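Local coordinates for protein trichothecene 3-O-acetyltransferase (Gibberella zeae, PDB 2RKV) that transfers an acetyl group from acetyl coenzyme A to the 3-hydroxyl of trichothecene mycotoxins such as T-2 and deoxynivalenol, as a member of the BAHD acyltransferase superfamily, at residues Glu243-Ala248 against Val259-Ala264; Leu265-Trp270 against Ala329-Leu334; Phe236-Met241 against Lys418-Phe423; Ala273-Leu278 against Asp440-Lys445. All coordinates share one frame; numbering follows the deposited sequence. Where two conformers were deposited one is given.

In the fold
All four contacts lie in the half of the enzyme built round the seven-stranded mixed sheet, and three of them use helix 261-277. Contact 1 sits at the N-terminal end of that helix and binds coenzyme A directly. Contact 2 uses the residues that follow directly in the same helix, its centre about 8 Å from that of contact 1, with the side chain of Ser266 about 6 Å from the cofactor and about 11 Å from the T-2 toxin. Contact 4 lies towards the far end, about 17 Å from contact 1 between centres. Contact 3 joins from the side: Met241 CE packs 3.3 Å from Thr261 CG2, and Leu265 CD2 lies 3.6 Å from Phe423 CD2.

Contact 1 of 4, residues Glu243-Ala248 against Val259-Ala264; sequences ELKDAA and VSTDDA. With COA (coenzyme A), chain B.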
# COMPACT_ATOMS: atom_id res chain seq x y z
N GLU A 243 14.70 -19.67 -2.56
CA GLU A 243 14.97 -20.65 -1.50
C GLU A 243 13.86 -20.71 -0.45
O GLU A 243 13.54 -21.78 0.07
CB GLU A 243 16.35 -20.40 -0.86
CG GLU A 243 17.48 -20.77 -1.82
CD GLU A 243 18.86 -20.49 -1.28
OE1 GLU A 243 18.98 -20.28 -0.05
OE2 GLU A 243 19.82 -20.49 -2.08
N LEU A 244 13.26 -19.55 -0.14
CA LEU A 244 12.07 -19.51 0.71
C LEU A 244 10.89 -20.24 0.06
O LEU A 244 10.20 -21.04 0.71
CB LEU A 244 11.66 -18.07 1.03
CG LEU A 244 12.55 -17.33 2.04
CD1 LEU A 244 12.12 -15.87 2.16
CD2 LEU A 244 12.52 -18.03 3.41
N LYS A 245 10.67 -19.99 -1.23
CA LYS A 245 9.57 -20.67 -1.92
C LYS A 245 9.80 -22.18 -1.98
O LYS A 245 8.87 -22.95 -1.76
CB LYS A 245 9.33 -20.11 -3.32
CG LYS A 245 8.07 -20.66 -3.96
CD LYS A 245 7.91 -20.16 -5.38
CE LYS A 245 6.63 -20.69 -6.01
NZ LYS A 245 6.47 -20.18 -7.39
N ASP A 246 11.05 -22.58 -2.25
CA ASP A 246 11.44 -24.00 -2.24
C ASP A 246 11.12 -24.65 -0.88
O ASP A 246 10.48 -25.72 -0.82
CB ASP A 246 12.93 -24.13 -2.60
CG ASP A 246 13.45 -25.57 -2.53
OD1 ASP A 246 12.88 -26.47 -3.18
OD2 ASP A 246 14.46 -25.80 -1.83
N ALA A 247 11.53 -23.98 0.20
CA ALA A 247 11.32 -24.46 1.57
C ALA A 247 9.84 -24.65 1.92
O ALA A 247 9.45 -25.65 2.53
CB ALA A 247 11.98 -23.52 2.56
N ALA A 248 9.01 -23.69 1.50
CA ALA A 248 7.56 -23.76 1.66
C ALA A 248 6.94 -24.87 0.81
O ALA A 248 6.11 -25.63 1.30
CB ALA A 248 6.93 -22.42 1.31
N VAL A 259 2.00 -22.91 -3.44
CA VAL A 259 1.98 -21.55 -2.89
C VAL A 259 2.84 -20.65 -3.77
O VAL A 259 3.55 -21.14 -4.64
CB VAL A 259 2.47 -21.49 -1.41
CG1 VAL A 259 1.49 -22.23 -0.50
CG2 VAL A 259 3.92 -22.01 -1.27
N SER A 260 2.76 -19.34 -3.55
CA SER A 260 3.53 -18.38 -4.33
C SER A 260 4.77 -17.89 -3.59
O SER A 260 4.91 -18.08 -2.36
CB SER A 260 2.66 -17.17 -4.66
OG SER A 260 2.33 -16.45 -3.48
N THR A 261 5.64 -17.22 -4.34
CA THR A 261 6.78 -16.51 -3.77
C THR A 261 6.29 -15.55 -2.67
O THR A 261 6.84 -15.53 -1.56
CB THR A 261 7.54 -15.74 -4.88
OG1 THR A 261 8.04 -16.67 -5.85
CG2 THR A 261 8.72 -14.97 -4.31
N ASP A 262 5.26 -14.77 -3.00
CA ASP A 262 4.67 -13.82 -2.06
C ASP A 262 4.14 -14.51 -0.80
O ASP A 262 4.37 -14.05 0.32
CB ASP A 262 3.56 -13.03 -2.77
CG ASP A 262 3.18 -11.76 -2.04
OD1 ASP A 262 2.64 -11.86 -0.91
OD2 ASP A 262 3.42 -10.67 -2.63
N ASP A 263 3.44 -15.64 -0.98
CA ASP A 263 2.99 -16.47 0.16
C ASP A 263 4.15 -16.85 1.08
O ASP A 263 4.06 -16.76 2.31
CB ASP A 263 2.40 -17.79 -0.34
CG ASP A 263 1.05 -17.64 -1.02
OD1 ASP A 263 0.39 -16.58 -0.91
OD2 ASP A 263 0.66 -18.62 -1.69
N ALA A 264 5.24 -17.31 0.46
CA ALA A 264 6.40 -17.83 1.20
C ALA A 264 7.06 -16.74 2.05
O ALA A 264 7.35 -16.95 3.23
CB ALA A 264 7.39 -18.48 0.24
N1A COA B . 1.12 -24.41 -10.24
C2A COA B . 2.11 -23.81 -9.49
N3A COA B . 2.04 -22.46 -9.18
C4A COA B . 0.98 -21.74 -9.64
C5A COA B . -0.03 -22.33 -10.40
C6A COA B . 0.04 -23.69 -10.71
N6A COA B . -0.76 -24.20 -11.64
N7A COA B . -0.95 -21.38 -10.70
C8A COA B . -0.54 -20.21 -10.15
N9A COA B . 0.64 -20.42 -9.50
C1B COA B . 1.47 -19.42 -8.80
C2B COA B . 2.14 -18.52 -9.82
O2B COA B . 3.27 -19.13 -10.37
C3B COA B . 2.47 -17.32 -8.97
O3B COA B . 3.53 -17.64 -8.13
P3B COA B . 4.96 -16.96 -8.31
O7A COA B . 4.77 -15.46 -8.22
O8A COA B . 5.46 -17.38 -9.66
O9A COA B . 5.86 -17.48 -7.22
C4B COA B . 1.30 -17.25 -8.02
O4B COA B . 0.69 -18.54 -8.01
C5B COA B . 0.33 -16.18 -8.44
O5B COA B . -0.50 -16.13 -7.33
P1A COA B . -1.42 -14.86 -7.06
O1A COA B . -2.06 -14.37 -8.35
O2A COA B . -2.41 -15.20 -5.97
O3A COA B . -0.42 -13.66 -6.68
P2A COA B . 0.67 -13.63 -5.53
O4A COA B . 1.97 -13.14 -6.13
O5A COA B . 0.76 -14.91 -4.75
O6A COA B . 0.09 -12.51 -4.55
CBP COA B . -1.59 -11.38 -3.32
CCP COA B . -1.04 -12.74 -3.74
CDP COA B . -0.52 -10.61 -2.54
CEP COA B . -2.78 -11.58 -2.38
CAP COA B . -1.99 -10.64 -4.60
OAP COA B . -2.99 -11.35 -5.31
C9P COA B . -2.53 -9.27 -4.32
O9P COA B . -3.90 -9.12 -4.09
N8P COA B . -1.63 -8.29 -4.32
C7P COA B . -1.97 -6.92 -4.02
C6P COA B . -2.14 -6.73 -2.52
C5P COA B . -2.45 -5.28 -2.32
O5P COA B . -3.34 -4.73 -3.01
N4P COA B . -1.74 -4.65 -1.40
O HOH W 1 3.98 -21.79 -7.39
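Lys245 and Thr261 meet at the 3'-phosphate of coenzyme A, their side chains crossing at about a right angle with Lys245 CD 3.5 Å from Thr261 OG1. Polar bonds to the ligand dominate. Oxygen O9A of the cofactor accepts three of them: from Lys245 NZ at 2.8 Å, from Thr261 OG1 at 2.7 Å, and from the backbone N of Thr261. The lysine gets there as a fully extended chain with CG anti to the backbone N (chi1 -171°). A water accepts from Lys245 NZ and donates to Val259 O, tying the ammonium to the other segment as well.

Ser260 is the N-cap of helix 261-277, and with Asp263 it forms a capping box: Asp263 N donates to Ser260 OG, while Ser260 N donates to Asp263 OD2 from above the carboxylate plane. The same Ser260 OG donates to O5A of the pyrophosphate at a notably short 2.5 Å. The 3'-phosphate and one phosphate of the pyrophosphate thus lie by the helix start, where the helix dipole would probably help to hold their charge. Arg335 pairs with Asp263 and also bonds the cofactor.

Apolar packing closes the remainder. Ala264 CB sits 3.8 Å from Lys245 CA, on the backbone of helix 238-249, and Ala248 CB touches both Ala264 CB and Val259 CG2, the latter at 4.0 Å.

Contact 2 of 4, residues Leu265-Trp270 against Ala329-Leu334; sequences LSAFIW and ATASRL
Ala267 points toward helix 327-335, its CB resting 3.5 Å from the backbone N of Ala331 and 3.9 Å from Ala331 CB. With alanines on both helices here, the axes come within 8.3 Å, at 118° to each other.

To one side of the alanines stands the Trp270 indole. A chi1 of -166°, which swings the indole away from its own backbone N, carries the six-membered ring across to the other helix. Thr330 CG2 approaches it obliquely, 3.6 Å from Trp270 CE3, and this methyl also touches Ala267 CB. Farther along the ring, Arg333 CD lies 3.8 Å from Trp270 CZ3; the arginine chain crosses the indole at about a right angle, contact is made by the CD methylene, and the guanidinium plane stands 79° from the ring. Its charged end is engaged elsewhere, by a salt bridge to Glu325, which also bonds Thr330 OG1. Trp270 NE1 is likewise paired, with Thr287 OG1.

Leu334 reaches back with both branches. CD1 is pressed to 3.4 Å from Ser266 CB, a close fit for two carbons, and CD2 approaches Trp270 CZ3. Ser266 turns its hydroxyl back to Asp262 O in its own helix, so its methylene is what Leu334 meets.

The result is a buried, steeply crossed helix-helix packing with alanines at the close approach, beside strand 286-294, whose Phe289 and Arg291 meet both Ser266 and Leu334.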
# COMPACT_ATOMS: atom_id res chain seq x y z
N LEU A 265 7.27 -15.57 1.45
CA LEU A 265 7.86 -14.46 2.20
C LEU A 265 6.92 -13.98 3.31
O LEU A 265 7.35 -13.71 4.43
CB LEU A 265 8.23 -13.29 1.29
CG LEU A 265 8.92 -12.12 2.02
CD1 LEU A 265 10.12 -12.58 2.87
CD2 LEU A 265 9.32 -10.99 1.07
N SER A 266 5.63 -13.87 2.98
CA SER A 266 4.64 -13.48 3.98
C SER A 266 4.68 -14.46 5.18
O SER A 266 4.69 -14.03 6.34
CB SER A 266 3.24 -13.41 3.36
OG SER A 266 3.21 -12.44 2.31
N ALA A 267 4.72 -15.75 4.87
CA ALA A 267 4.75 -16.80 5.91
C ALA A 267 6.03 -16.72 6.75
O ALA A 267 5.98 -16.88 7.98
CB ALA A 267 4.64 -18.17 5.26
N PHE A 268 7.15 -16.48 6.08
CA PHE A 268 8.46 -16.40 6.73
C PHE A 268 8.48 -15.23 7.72
O PHE A 268 9.05 -15.33 8.81
CB PHE A 268 9.55 -16.25 5.67
CG PHE A 268 10.94 -16.15 6.22
CD1 PHE A 268 11.58 -17.27 6.76
CD2 PHE A 268 11.63 -14.93 6.19
CE1 PHE A 268 12.88 -17.17 7.27
CE2 PHE A 268 12.93 -14.82 6.70
CZ PHE A 268 13.55 -15.95 7.25
N ILE A 269 7.85 -14.13 7.34
CA ILE A 269 7.77 -12.97 8.22
C ILE A 269 6.89 -13.23 9.44
O ILE A 269 7.28 -12.89 10.57
CB ILE A 269 7.34 -11.70 7.43
CG1 ILE A 269 8.48 -11.26 6.50
CG2 ILE A 269 7.00 -10.57 8.39
CD1 ILE A 269 8.07 -10.23 5.44
N TRP A 270 5.73 -13.85 9.23
CA TRP A 270 4.83 -14.20 10.33
C TRP A 270 5.54 -15.13 11.31
O TRP A 270 5.49 -14.93 12.53
CB TRP A 270 3.55 -14.85 9.80
CG TRP A 270 2.41 -14.95 10.80
CD1 TRP A 270 2.32 -14.34 12.02
CD2 TRP A 270 1.19 -15.67 10.61
NE1 TRP A 270 1.10 -14.65 12.61
CE2 TRP A 270 0.40 -15.46 11.76
CE3 TRP A 270 0.68 -16.47 9.57
CZ2 TRP A 270 -0.88 -16.04 11.91
CZ3 TRP A 270 -0.58 -17.04 9.72
CH2 TRP A 270 -1.34 -16.82 10.88
N ALA A 329 3.53 -25.10 6.09
CA ALA A 329 2.31 -25.08 6.90
C ALA A 329 1.79 -23.65 7.01
O ALA A 329 0.59 -23.42 6.84
CB ALA A 329 2.56 -25.68 8.29
N THR A 330 2.69 -22.70 7.24
CA THR A 330 2.29 -21.30 7.41
C THR A 330 1.84 -20.70 6.08
O THR A 330 0.82 -20.00 6.00
CB THR A 330 3.42 -20.46 8.04
OG1 THR A 330 3.90 -21.12 9.22
CG2 THR A 330 2.89 -19.09 8.41
N ALA A 331 2.58 -21.01 5.01
CA ALA A 331 2.24 -20.50 3.68
C ALA A 331 0.90 -21.06 3.21
O ALA A 331 0.11 -20.35 2.58
CB ALA A 331 3.34 -20.83 2.67
N SER A 332 0.63 -22.32 3.56
CA SER A 332 -0.65 -22.95 3.27
C SER A 332 -1.83 -22.20 3.90
O SER A 332 -2.89 -22.07 3.28
CB SER A 332 -0.64 -24.42 3.70
OG SER A 332 0.25 -25.16 2.88
N ARG A 333 -1.66 -21.71 5.14
CA ARG A 333 -2.70 -20.89 5.79
C ARG A 333 -3.06 -19.71 4.90
O ARG A 333 -4.23 -19.40 4.72
CB ARG A 333 -2.23 -20.35 7.14
CG ARG A 333 -1.95 -21.40 8.19
CD ARG A 333 -1.31 -20.78 9.42
NE ARG A 333 -0.93 -21.81 10.40
CZ ARG A 333 -1.74 -22.28 11.35
NH1 ARG A 333 -2.99 -21.84 11.46
NH2 ARG A 333 -1.30 -23.20 12.19
N LEU A 334 -2.04 -19.04 4.38
CA LEU A 334 -2.27 -17.84 3.58
C LEU A 334 -2.97 -18.16 2.26
O LEU A 334 -3.99 -17.57 1.94
CB LEU A 334 -0.96 -17.08 3.35
CG LEU A 334 -0.21 -16.68 4.63
CD1 LEU A 334 1.05 -15.90 4.30
CD2 LEU A 334 -1.10 -15.88 5.60

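Contact 3 of 4, residues Phe236-Met241 against Lys418-Phe423; sequences FSPKAM and KPDGEF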
# COMPACT_ATOMS: atom_id res chain seq x y z
N PHE A 236 15.59 -8.99 0.33
CA PHE A 236 15.67 -10.40 0.08
C PHE A 236 16.11 -10.59 -1.37
O PHE A 236 15.45 -10.19 -2.26
CB PHE A 236 14.31 -11.09 0.33
CG PHE A 236 13.83 -11.00 1.75
CD1 PHE A 236 13.22 -9.87 2.23
CD2 PHE A 236 13.99 -12.03 2.60
CE1 PHE A 236 12.81 -9.80 3.50
CE2 PHE A 236 13.59 -11.93 3.88
CZ PHE A 236 13.00 -10.82 4.33
N SER A 237 17.26 -11.21 -1.54
CA SER A 237 17.83 -11.41 -2.87
C SER A 237 16.94 -12.35 -3.70
O SER A 237 16.13 -13.08 -3.12
CB SER A 237 19.25 -11.98 -2.76
OG SER A 237 19.24 -13.31 -2.30
N PRO A 238 17.07 -12.32 -5.04
CA PRO A 238 16.31 -13.29 -5.85
C PRO A 238 16.54 -14.73 -5.39
O PRO A 238 15.59 -15.53 -5.36
CB PRO A 238 16.88 -13.08 -7.26
CG PRO A 238 17.34 -11.64 -7.26
CD PRO A 238 17.87 -11.41 -5.88
N LYS A 239 17.78 -15.05 -5.01
CA LYS A 239 18.11 -16.40 -4.54
C LYS A 239 17.43 -16.70 -3.20
O LYS A 239 16.86 -17.78 -3.01
CB LYS A 239 19.63 -16.60 -4.45
CG LYS A 239 20.05 -18.05 -4.29
CD LYS A 239 21.57 -18.22 -4.39
N ALA A 240 17.47 -15.74 -2.27
CA ALA A 240 16.77 -15.87 -0.98
C ALA A 240 15.28 -16.14 -1.21
O ALA A 240 14.69 -17.01 -0.57
CB ALA A 240 16.96 -14.63 -0.12
N MET A 241 14.69 -15.38 -2.12
CA MET A 241 13.27 -15.53 -2.43
C MET A 241 12.94 -16.94 -2.95
O MET A 241 11.99 -17.57 -2.47
CB MET A 241 12.81 -14.46 -3.42
CG MET A 241 12.76 -13.04 -2.81
SD MET A 241 11.80 -12.86 -1.28
CE MET A 241 10.12 -13.20 -1.84
N LYS A 418 11.79 -5.62 -7.57
CA LYS A 418 12.83 -5.17 -8.50
C LYS A 418 12.80 -6.13 -9.70
O LYS A 418 12.55 -7.33 -9.51
CB LYS A 418 14.20 -5.15 -7.82
CG LYS A 418 15.31 -4.46 -8.62
CD LYS A 418 16.59 -4.31 -7.81
CE LYS A 418 17.65 -3.56 -8.63
NZ LYS A 418 18.98 -3.57 -7.96
N PRO A 419 13.00 -5.62 -10.93
CA PRO A 419 12.88 -6.50 -12.10
C PRO A 419 13.67 -7.81 -12.01
O PRO A 419 13.20 -8.83 -12.51
CB PRO A 419 13.39 -5.61 -13.24
CG PRO A 419 12.99 -4.23 -12.80
CD PRO A 419 13.29 -4.23 -11.33
N ASP A 420 14.84 -7.78 -11.36
CA ASP A 420 15.66 -9.00 -11.17
C ASP A 420 15.08 -10.01 -10.15
O ASP A 420 15.60 -11.13 -10.02
CB ASP A 420 17.10 -8.63 -10.81
CG ASP A 420 17.25 -8.00 -9.42
OD1 ASP A 420 16.23 -7.71 -8.75
OD2 ASP A 420 18.41 -7.79 -9.01
N GLY A 421 14.03 -9.63 -9.44
CA GLY A 421 13.38 -10.51 -8.46
C GLY A 421 13.64 -10.17 -7.00
O GLY A 421 13.08 -10.79 -6.10
N GLU A 422 14.49 -9.17 -6.76
CA GLU A 422 14.77 -8.73 -5.39
C GLU A 422 13.53 -8.14 -4.74
O GLU A 422 12.82 -7.30 -5.33
CB GLU A 422 15.92 -7.71 -5.38
CG GLU A 422 16.26 -7.16 -4.00
CD GLU A 422 17.30 -6.06 -4.07
OE1 GLU A 422 16.92 -4.88 -3.92
OE2 GLU A 422 18.49 -6.37 -4.29
N PHE A 423 13.24 -8.61 -3.52
CA PHE A 423 12.16 -8.07 -2.71
C PHE A 423 12.69 -7.11 -1.66
O PHE A 423 13.81 -7.26 -1.15
CB PHE A 423 11.39 -9.18 -1.99
CG PHE A 423 10.21 -9.72 -2.77
CD1 PHE A 423 10.38 -10.31 -4.02
CD2 PHE A 423 8.93 -9.68 -2.22
CE1 PHE A 423 9.29 -10.84 -4.72
CE2 PHE A 423 7.83 -10.20 -2.91
CZ PHE A 423 8.01 -10.77 -4.17
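Phe236 and Phe423 are paired through their backbones. Phe236 N donates to Phe423 O at 2.9 Å, and Phe423 N returns a bond to Phe236 O at 3.0 Å, making a hydrogen-bonded antiparallel pair. Beside it, Glu422 CA makes a CA-H...O contact with Phe236 O.

The aromatic contact belongs to Met241 and Phe423. Bends at chi2 (-53°) and chi3 (-66°) fold the methionine so that its methyl sits over one face of the Phe423 ring, CE 3.5 Å from the ring centroid and 9° off the normal, a CH-pi contact. SD lies obliquely to the same ring, which makes this a Met-aromatic pair too. The Phe236 ring leads away from this pair and packs on Leu265 of helix 261-277, a residue that Met241 and Phe423 also touch.

Van der Waals packing continues towards the surface, where Pro238 CG comes within 3.3 Å of Asp420 O and 3.8 Å of Glu422 N.

Bonds within each segment shape the two backbones. Ser237 OG caps helix 238-249 by accepting from Ala240 N at 3.0 Å. Lys418 to Gly421 make a type I turn, overlapped by an Asx turn in which Asp420 OD1 accepts from Glu422 N.

This is a strand-to-helix junction held against a beta hairpin: strand 229-236 ends beside the start of strand 423-430, next to the turn linking that strand to 411-414, within the mixed sheet.

Contact 4 of 4, residues Ala273-Leu278 against Asp440-Lys445; sequences ASRVRL and DKEWTK. Residue 445 of segment 440-445 comes from a tag, linker or insertion.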
# COMPACT_ATOMS: atom_id res chain seq x y z
N ALA A 273 8.55 -13.08 13.07
CA ALA A 273 7.97 -12.20 14.09
C ALA A 273 7.48 -13.00 15.29
O ALA A 273 7.74 -12.62 16.43
CB ALA A 273 6.83 -11.33 13.51
N SER A 274 6.79 -14.11 15.03
CA SER A 274 6.24 -14.92 16.11
C SER A 274 7.36 -15.52 16.95
O SER A 274 7.29 -15.47 18.18
CB SER A 274 5.30 -16.01 15.56
OG SER A 274 4.19 -15.41 14.92
N ARG A 275 8.39 -16.03 16.29
CA ARG A 275 9.58 -16.56 16.96
C ARG A 275 10.22 -15.54 17.92
O ARG A 275 10.41 -15.85 19.10
CB ARG A 275 10.61 -17.06 15.94
CG ARG A 275 11.92 -17.58 16.57
CD ARG A 275 12.83 -18.26 15.55
NE ARG A 275 13.31 -17.33 14.52
CZ ARG A 275 12.81 -17.25 13.28
NH1 ARG A 275 13.32 -16.37 12.42
NH2 ARG A 275 11.81 -18.05 12.90
N VAL A 276 10.53 -14.33 17.44
CA VAL A 276 11.16 -13.33 18.32
C VAL A 276 10.22 -12.87 19.43
O VAL A 276 10.66 -12.54 20.54
CB VAL A 276 11.80 -12.12 17.57
CG1 VAL A 276 12.78 -12.58 16.50
CG2 VAL A 276 10.72 -11.22 16.98
N ARG A 277 8.92 -12.86 19.14
CA ARG A 277 7.92 -12.45 20.13
C ARG A 277 7.80 -13.43 21.30
O ARG A 277 7.36 -13.05 22.38
CB ARG A 277 6.56 -12.19 19.47
CG ARG A 277 6.55 -10.85 18.74
CD ARG A 277 5.38 -10.69 17.79
NE ARG A 277 5.37 -9.32 17.26
CZ ARG A 277 4.51 -8.85 16.37
NH1 ARG A 277 3.56 -9.63 15.86
NH2 ARG A 277 4.60 -7.58 15.99
N LEU A 278 8.21 -14.68 21.07
CA LEU A 278 8.25 -15.70 22.13
C LEU A 278 9.14 -15.27 23.29
O LEU A 278 8.98 -15.75 24.42
CB LEU A 278 8.75 -17.03 21.58
CG LEU A 278 7.77 -17.88 20.78
CD1 LEU A 278 8.52 -18.99 20.06
CD2 LEU A 278 6.67 -18.46 21.68
N ASP A 440 18.54 -12.25 14.89
CA ASP A 440 18.07 -13.64 14.74
C ASP A 440 18.67 -14.31 13.50
O ASP A 440 18.43 -13.86 12.38
CB ASP A 440 16.53 -13.66 14.71
CG ASP A 440 15.95 -15.07 14.58
OD1 ASP A 440 16.13 -15.70 13.52
OD2 ASP A 440 15.28 -15.52 15.53
N LYS A 441 19.42 -15.40 13.72
CA LYS A 441 20.14 -16.07 12.63
C LYS A 441 19.25 -16.74 11.58
O LYS A 441 19.64 -16.85 10.42
CB LYS A 441 21.17 -17.07 13.19
CG LYS A 441 20.59 -18.35 13.77
N GLU A 442 18.06 -17.19 11.99
CA GLU A 442 17.13 -17.79 11.03
C GLU A 442 16.55 -16.72 10.10
O GLU A 442 16.29 -16.98 8.92
CB GLU A 442 16.03 -18.57 11.75
CG GLU A 442 16.53 -19.89 12.39
CD GLU A 442 15.46 -20.61 13.21
OE1 GLU A 442 14.89 -21.60 12.71
OE2 GLU A 442 15.20 -20.19 14.36
N TRP A 443 16.39 -15.51 10.64
CA TRP A 443 15.95 -14.34 9.87
C TRP A 443 17.05 -13.81 8.96
O TRP A 443 16.85 -13.66 7.75
CB TRP A 443 15.45 -13.26 10.83
CG TRP A 443 15.15 -11.91 10.20
CD1 TRP A 443 15.95 -10.80 10.22
CD2 TRP A 443 13.96 -11.53 9.47
NE1 TRP A 443 15.34 -9.76 9.56
CE2 TRP A 443 14.12 -10.18 9.09
CE3 TRP A 443 12.79 -12.21 9.11
CZ2 TRP A 443 13.14 -9.48 8.36
CZ3 TRP A 443 11.81 -11.51 8.38
CH2 TRP A 443 12.00 -10.16 8.01
N THR A 444 18.22 -13.54 9.53
CA THR A 444 19.33 -12.94 8.76
C THR A 444 19.92 -13.87 7.70
O THR A 444 20.62 -13.42 6.80
CB THR A 444 20.45 -12.40 9.67
OG1 THR A 444 21.03 -13.48 10.42
CG2 THR A 444 19.91 -11.35 10.63
N LYS A 445 19.62 -15.17 7.80
CA LYS A 445 19.98 -16.12 6.74
C LYS A 445 19.40 -15.65 5.39
O LYS A 445 20.02 -15.85 4.35
CB LYS A 445 19.47 -17.52 7.10
CG LYS A 445 19.72 -18.60 6.06
CD LYS A 445 19.16 -19.93 6.56
CE LYS A 445 19.31 -21.04 5.53
NZ LYS A 445 18.58 -22.26 6.00
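Arg275, near the C-terminal end of helix 261-277, carries this contact through its guanidinium group. The chain runs out extended as far as CD and then bends at chi3 (64°), which brings NE and NH1 side-on to the Asp440 carboxylate. NE donates to Asp440 OD2 at 2.9 Å, nearly straight and close to the guanidinium plane, meeting the oxygen on its syn side. NH1 donates to Asp440 OD1 at 3.1 Å, a more bent bond that arrives from above the carboxylate plane.

Asp440 is also the N-cap of the short helix 441-444, its OD1 accepting from Trp443 N at 2.9 Å on the anti side. One oxygen thus serves both the cap and the arginine, and the salt bridge fixes the carboxylate that starts the helix. Glu442 lies across one face of the guanidinium, CB 3.6 Å from Arg275 NH1. Its OE2, 3.4 Å from Arg275 NE, stands well out of the plane and adds charge attraction without a hydrogen bond, completing a three-residue network.

One residue on, Val276 CG1 approaches Asp440 OD2 at 4.0 Å, while the same side chain packs against Arg436 and Leu437 of helix 431-439. Trp443 turns inward from the short helix, meeting the ring of Phe234 edge-to-face.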